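Local atomic coordinates of hypothetical protein Atu0240 (Agrobacterium tumefaciens str. C58, PDB entry 2GAX), a protein that is of unknown function and belongs to the DUF2000 family, which is grouped with the peptidyl-tRNA hydrolase type 2 (PTH2) clan. Residues P57-Q65 with I127-A135. Sequence-based numbering, arbitrary orientation.
Sequences PIVVMATDQ and ITKGAKLHA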
ATOM      1  N   PRO A  57      10.260  -8.694  -1.546  1.00 30.52           N
ATOM      2  CA  PRO A  57       9.429  -8.921  -0.375  1.00 30.82           C
ATOM      3  C   PRO A  57       8.522  -7.734  -0.060  1.00 30.56           C
ATOM      4  O   PRO A  57       8.824  -6.595  -0.419  1.00 30.14           O
ATOM      5  CB  PRO A  57      10.458  -9.083   0.765  1.00 30.30           C
ATOM      6  CG  PRO A  57      11.679  -9.506   0.106  1.00 30.84           C
ATOM      7  CD  PRO A  57      11.695  -8.778  -1.203  1.00 31.19           C
ATOM      8  N   ILE A  58       7.427  -8.023   0.624  1.00 30.98           N
ATOM      9  CA  ILE A  58       6.413  -7.038   0.954  1.00 32.08           C
ATOM     10  C   ILE A  58       6.092  -7.153   2.446  1.00 32.59           C
ATOM     11  O   ILE A  58       5.590  -8.186   2.910  1.00 33.26           O
ATOM     12  CB  ILE A  58       5.142  -7.263   0.086  1.00 32.11           C
ATOM     13  CG1 ILE A  58       5.474  -7.088  -1.401  1.00 32.69           C
ATOM     14  CG2 ILE A  58       3.987  -6.345   0.510  1.00 32.69           C
ATOM     15  CD1 ILE A  58       4.574  -7.873  -2.337  1.00 32.98           C
ATOM     16  N   VAL A  59       6.413  -6.107   3.202  1.00 32.40           N
ATOM     17  CA  VAL A  59       6.131  -6.077   4.641  1.00 32.70           C
ATOM     18  C   VAL A  59       4.760  -5.460   4.925  1.00 32.41           C
ATOM     19  O   VAL A  59       4.477  -4.360   4.474  1.00 32.75           O
ATOM     20  CB  VAL A  59       7.244  -5.293   5.400  1.00 32.27           C
ATOM     21  CG1 VAL A  59       6.876  -5.095   6.838  1.00 34.26           C
ATOM     22  CG2 VAL A  59       8.570  -6.018   5.286  1.00 33.11           C
ATOM     23  N   VAL A  60       3.911  -6.157   5.679  1.00 32.72           N
ATOM     24  CA  VAL A  60       2.580  -5.620   6.017  1.00 33.32           C
ATOM     25  C   VAL A  60       2.526  -5.173   7.479  1.00 34.02           C
ATOM     26  O   VAL A  60       2.941  -5.910   8.373  1.00 33.15           O
ATOM     27  CB  VAL A  60       1.450  -6.640   5.718  1.00 32.86           C
ATOM     28  CG1 VAL A  60       0.065  -6.030   6.009  1.00 34.03           C
ATOM     29  CG2 VAL A  60       1.529  -7.097   4.270  1.00 33.75           C
HETATM   30  N   MSE A  61       2.023  -3.959   7.701  1.00 34.58           N
HETATM   31  CA  MSE A  61       1.955  -3.367   9.036  1.00 37.92           C
HETATM   32  C   MSE A  61       0.562  -2.818   9.327  1.00 35.79           C
HETATM   33  O   MSE A  61      -0.268  -2.710   8.431  1.00 34.96           O
HETATM   34  CB  MSE A  61       2.994  -2.252   9.174  1.00 37.28           C
HETATM   35  CG  MSE A  61       4.425  -2.710   8.952  1.00 40.96           C
HETATM   36 SE   MSE A  61       5.599  -1.176   8.611  1.00 48.36          SE
HETATM   37  CE  MSE A  61       4.988  -0.748   6.906  1.00 47.31           C
ATOM     38  N   ALA A  62       0.305  -2.489  10.592  1.00 35.17           N
ATOM     39  CA  ALA A  62      -0.969  -1.897  10.986  1.00 34.73           C
ATOM     40  C   ALA A  62      -0.740  -0.857  12.071  1.00 34.90           C
ATOM     41  O   ALA A  62       0.221  -0.949  12.828  1.00 35.02           O
ATOM     42  CB  ALA A  62      -1.944  -2.972  11.462  1.00 34.37           C
ATOM     43  N   THR A  63      -1.604   0.149  12.113  1.00 35.50           N
ATOM     44  CA  THR A  63      -1.550   1.160  13.166  1.00 35.77           C
ATOM     45  C   THR A  63      -2.884   1.892  13.276  1.00 35.46           C
ATOM     46  O   THR A  63      -3.818   1.601  12.529  1.00 34.77           O
ATOM     47  CB  THR A  63      -0.366   2.146  12.967  1.00 36.21           C
ATOM     48  OG1 THR A  63      -0.272   3.026  14.095  1.00 36.66           O
ATOM     49  CG2 THR A  63      -0.532   2.971  11.688  1.00 36.97           C
ATOM     50  N   ASP A  64      -2.955   2.846  14.205  1.00 34.96           N
ATOM     51  CA  ASP A  64      -4.164   3.634  14.425  1.00 35.45           C
ATOM     52  C   ASP A  64      -4.326   4.803  13.449  1.00 35.26           C
ATOM     53  O   ASP A  64      -3.386   5.185  12.749  1.00 35.34           O
ATOM     54  CB  ASP A  64      -4.197   4.146  15.869  1.00 35.72           C
ATOM     55  CG  ASP A  64      -3.014   5.048  16.194  1.00 37.59           C
ATOM     56  OD1 ASP A  64      -1.935   4.517  16.535  1.00 39.54           O
ATOM     57  OD2 ASP A  64      -3.164   6.291  16.099  1.00 39.44           O
ATOM     58  N   GLN A  65      -5.526   5.376  13.428  1.00 35.45           N
ATOM     59  CA  GLN A  65      -5.856   6.465  12.504  1.00 35.78           C
ATOM     60  C   GLN A  65      -4.850   7.615  12.500  1.00 35.92           C
ATOM     61  O   GLN A  65      -4.319   7.981  11.445  1.00 35.94           O
ATOM     62  CB  GLN A  65      -7.265   6.997  12.779  1.00 35.63           C
ATOM     63  CG  GLN A  65      -7.764   7.998  11.754  1.00 35.25           C
ATOM     64  CD  GLN A  65      -7.800   7.433  10.348  1.00 34.87           C
ATOM     65  OE1 GLN A  65      -6.763   7.309   9.679  1.00 37.04           O
ATOM     66  NE2 GLN A  65      -8.996   7.124   9.872  1.00 32.79           N
ATOM     67  N   ILE A 127       9.668   6.706   7.457  1.00 38.94           N
ATOM     68  CA  ILE A 127       8.293   7.049   7.134  1.00 38.15           C
ATOM     69  C   ILE A 127       7.324   6.259   8.012  1.00 38.40           C
ATOM     70  O   ILE A 127       6.392   6.828   8.583  1.00 37.70           O
ATOM     71  CB  ILE A 127       8.011   6.838   5.626  1.00 38.09           C
ATOM     72  CG1 ILE A 127       8.609   7.990   4.821  1.00 37.24           C
ATOM     73  CG2 ILE A 127       6.515   6.705   5.353  1.00 37.15           C
ATOM     74  CD1 ILE A 127       8.752   7.705   3.337  1.00 36.71           C
ATOM     75  N   THR A 128       7.589   4.961   8.153  1.00 38.86           N
ATOM     76  CA  THR A 128       6.674   4.027   8.809  1.00 39.30           C
ATOM     77  C   THR A 128       6.846   3.956  10.334  1.00 40.44           C
ATOM     78  O   THR A 128       6.193   3.142  10.992  1.00 40.43           O
ATOM     79  CB  THR A 128       6.816   2.597   8.227  1.00 39.03           C
ATOM     80  OG1 THR A 128       8.105   2.070   8.569  1.00 38.86           O
ATOM     81  CG2 THR A 128       6.649   2.598   6.700  1.00 38.20           C
ATOM     82  N   LYS A 129       7.712   4.799  10.896  1.00 41.75           N
ATOM     83  CA  LYS A 129       7.937   4.827  12.353  1.00 43.05           C
ATOM     84  C   LYS A 129       6.629   4.889  13.136  1.00 43.26           C
ATOM     85  O   LYS A 129       5.753   5.714  12.853  1.00 43.41           O
ATOM     86  CB  LYS A 129       8.834   6.005  12.738  1.00 43.29           C
ATOM     87  CG  LYS A 129       9.362   5.971  14.170  1.00 45.64           C
ATOM     88  CD  LYS A 129      10.120   7.260  14.472  1.00 48.21           C
ATOM     89  CE  LYS A 129      10.486   7.384  15.938  1.00 49.37           C
ATOM     90  NZ  LYS A 129      11.108   8.710  16.199  1.00 51.73           N
ATOM     91  N   GLY A 130       6.502   4.010  14.121  1.00 43.94           N
ATOM     92  CA  GLY A 130       5.305   3.960  14.945  1.00 44.29           C
ATOM     93  C   GLY A 130       4.484   2.712  14.677  1.00 44.71           C
ATOM     94  O   GLY A 130       3.990   2.074  15.621  1.00 44.86           O
ATOM     95  N   ALA A 131       4.355   2.364  13.395  1.00 44.13           N
ATOM     96  CA  ALA A 131       3.552   1.221  12.952  1.00 44.22           C
ATOM     97  C   ALA A 131       4.065  -0.119  13.483  1.00 44.07           C
ATOM     98  O   ALA A 131       5.255  -0.297  13.712  1.00 44.15           O
ATOM     99  CB  ALA A 131       3.473   1.190  11.419  1.00 44.06           C
ATOM    100  N   LYS A 132       3.144  -1.057  13.678  1.00 43.81           N
ATOM    101  CA  LYS A 132       3.466  -2.405  14.136  1.00 43.47           C
ATOM    102  C   LYS A 132       3.353  -3.385  12.965  1.00 42.77           C
ATOM    103  O   LYS A 132       2.398  -3.309  12.192  1.00 42.32           O
ATOM    104  CB  LYS A 132       2.478  -2.793  15.244  1.00 44.06           C
ATOM    105  CG  LYS A 132       2.589  -4.212  15.780  1.00 45.67           C
ATOM    106  CD  LYS A 132       3.821  -4.444  16.676  1.00 47.81           C
ATOM    107  CE  LYS A 132       3.940  -5.922  17.090  1.00 47.70           C
ATOM    108  NZ  LYS A 132       3.823  -6.873  15.927  1.00 48.90           N
ATOM    109  N   LEU A 133       4.317  -4.297  12.827  1.00 41.45           N
ATOM    110  CA  LEU A 133       4.154  -5.420  11.901  1.00 40.98           C
ATOM    111  C   LEU A 133       2.858  -6.179  12.189  1.00 39.96           C
ATOM    112  O   LEU A 133       2.472  -6.339  13.341  1.00 39.87           O
ATOM    113  CB  LEU A 133       5.328  -6.382  12.000  1.00 41.19           C
ATOM    114  CG  LEU A 133       6.178  -6.442  10.740  1.00 42.27           C
ATOM    115  CD1 LEU A 133       7.132  -5.264  10.696  1.00 43.58           C
ATOM    116  CD2 LEU A 133       6.921  -7.764  10.710  1.00 43.80           C
ATOM    117  N   HIS A 134       2.188  -6.637  11.136  1.00 38.69           N
ATOM    118  CA  HIS A 134       0.886  -7.243  11.306  1.00 38.31           C
ATOM    119  C   HIS A 134       1.004  -8.666  11.824  1.00 38.34           C
ATOM    120  O   HIS A 134       1.905  -9.416  11.432  1.00 37.80           O
ATOM    121  CB  HIS A 134       0.075  -7.222  10.004  1.00 37.70           C
ATOM    122  CG  HIS A 134      -1.404  -7.299  10.219  1.00 36.71           C
ATOM    123  ND1 HIS A 134      -2.022  -8.407  10.759  1.00 34.78           N
ATOM    124  CD2 HIS A 134      -2.390  -6.406   9.964  1.00 36.65           C
ATOM    125  CE1 HIS A 134      -3.321  -8.188  10.841  1.00 35.98           C
ATOM    126  NE2 HIS A 134      -3.571  -6.984  10.359  1.00 35.47           N
ATOM    127  N   ALA A 135       0.088  -9.000  12.728  1.00 39.29           N
ATOM    128  CA  ALA A 135      -0.197 -10.370  13.121  1.00 40.26           C
ATOM    129  C   ALA A 135      -1.064 -11.022  12.037  1.00 40.88           C
ATOM    130  O   ALA A 135      -1.228 -12.240  12.005  1.00 42.45           O
ATOM    131  CB  ALA A 135      -0.930 -10.374  14.455  1.00 40.54           C
TER
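Ala62 and Lys132 form an antiparallel hydrogen-bonded pair that adds the short strand 132-133 to the edge of strand 58-63. Ala62 N donates to Lys132 O at 2.8 Å, and Lys132 N returns a bond to Ala62 O at 3.0 Å. A third rung, His134 N to Val60 O at 3.0 Å, continues the ladder past strand 132-133. Between these rungs Met61, modelled as selenomethionine, is paired with Leu133 without hydrogen bonds, the side chains diverging.

Apolar side chains pack on the Met61 side of the sheet. Met61 CB meets Ala131 CB, a methyl small enough to sit close to the strand, while CG touches Leu133 CD1. Its CG lies anti to the carbonyl carbon (chi1 -59°), and the long, unbranched selenoether chain bends at chi3 to cross Thr128 at about a right angle, SE 4.0 Å from Thr128 CB and CE 3.7 Å from Thr128 CG2. Leu133 CD1 also meets Val59 CG1, 3.9 Å away. On the other face, the methyl of Ala62 lies 3.8 Å from His134 CD2, obliquely to the ring. Lys132, suited to an exposed outermost strand, bends away so that NZ bonds to Leu133 O at 3.0 Å.

Farther out, Thr128 OG1 bonds to Val124 O in helix 121-127, so its methyl serves the apolar contact while its hydroxyl is satisfied. The type II turn Thr128-Ala131, closed by Ala131 N to Thr128 O, redirects the chain into the strand; at its third position, Gly130 has a positive phi suited to glycine. Strand 4-11 bonds to the other edge of strand 58-63, and His134 NE2 is hydrogen-bonded to Lys19 NZ of helix 16-33. The chemistry thus divides the work: backbone bonds set the register of the C-terminal tail, while apolar packing buries Met61 against Thr128 and leaves Leu133 toward solvent.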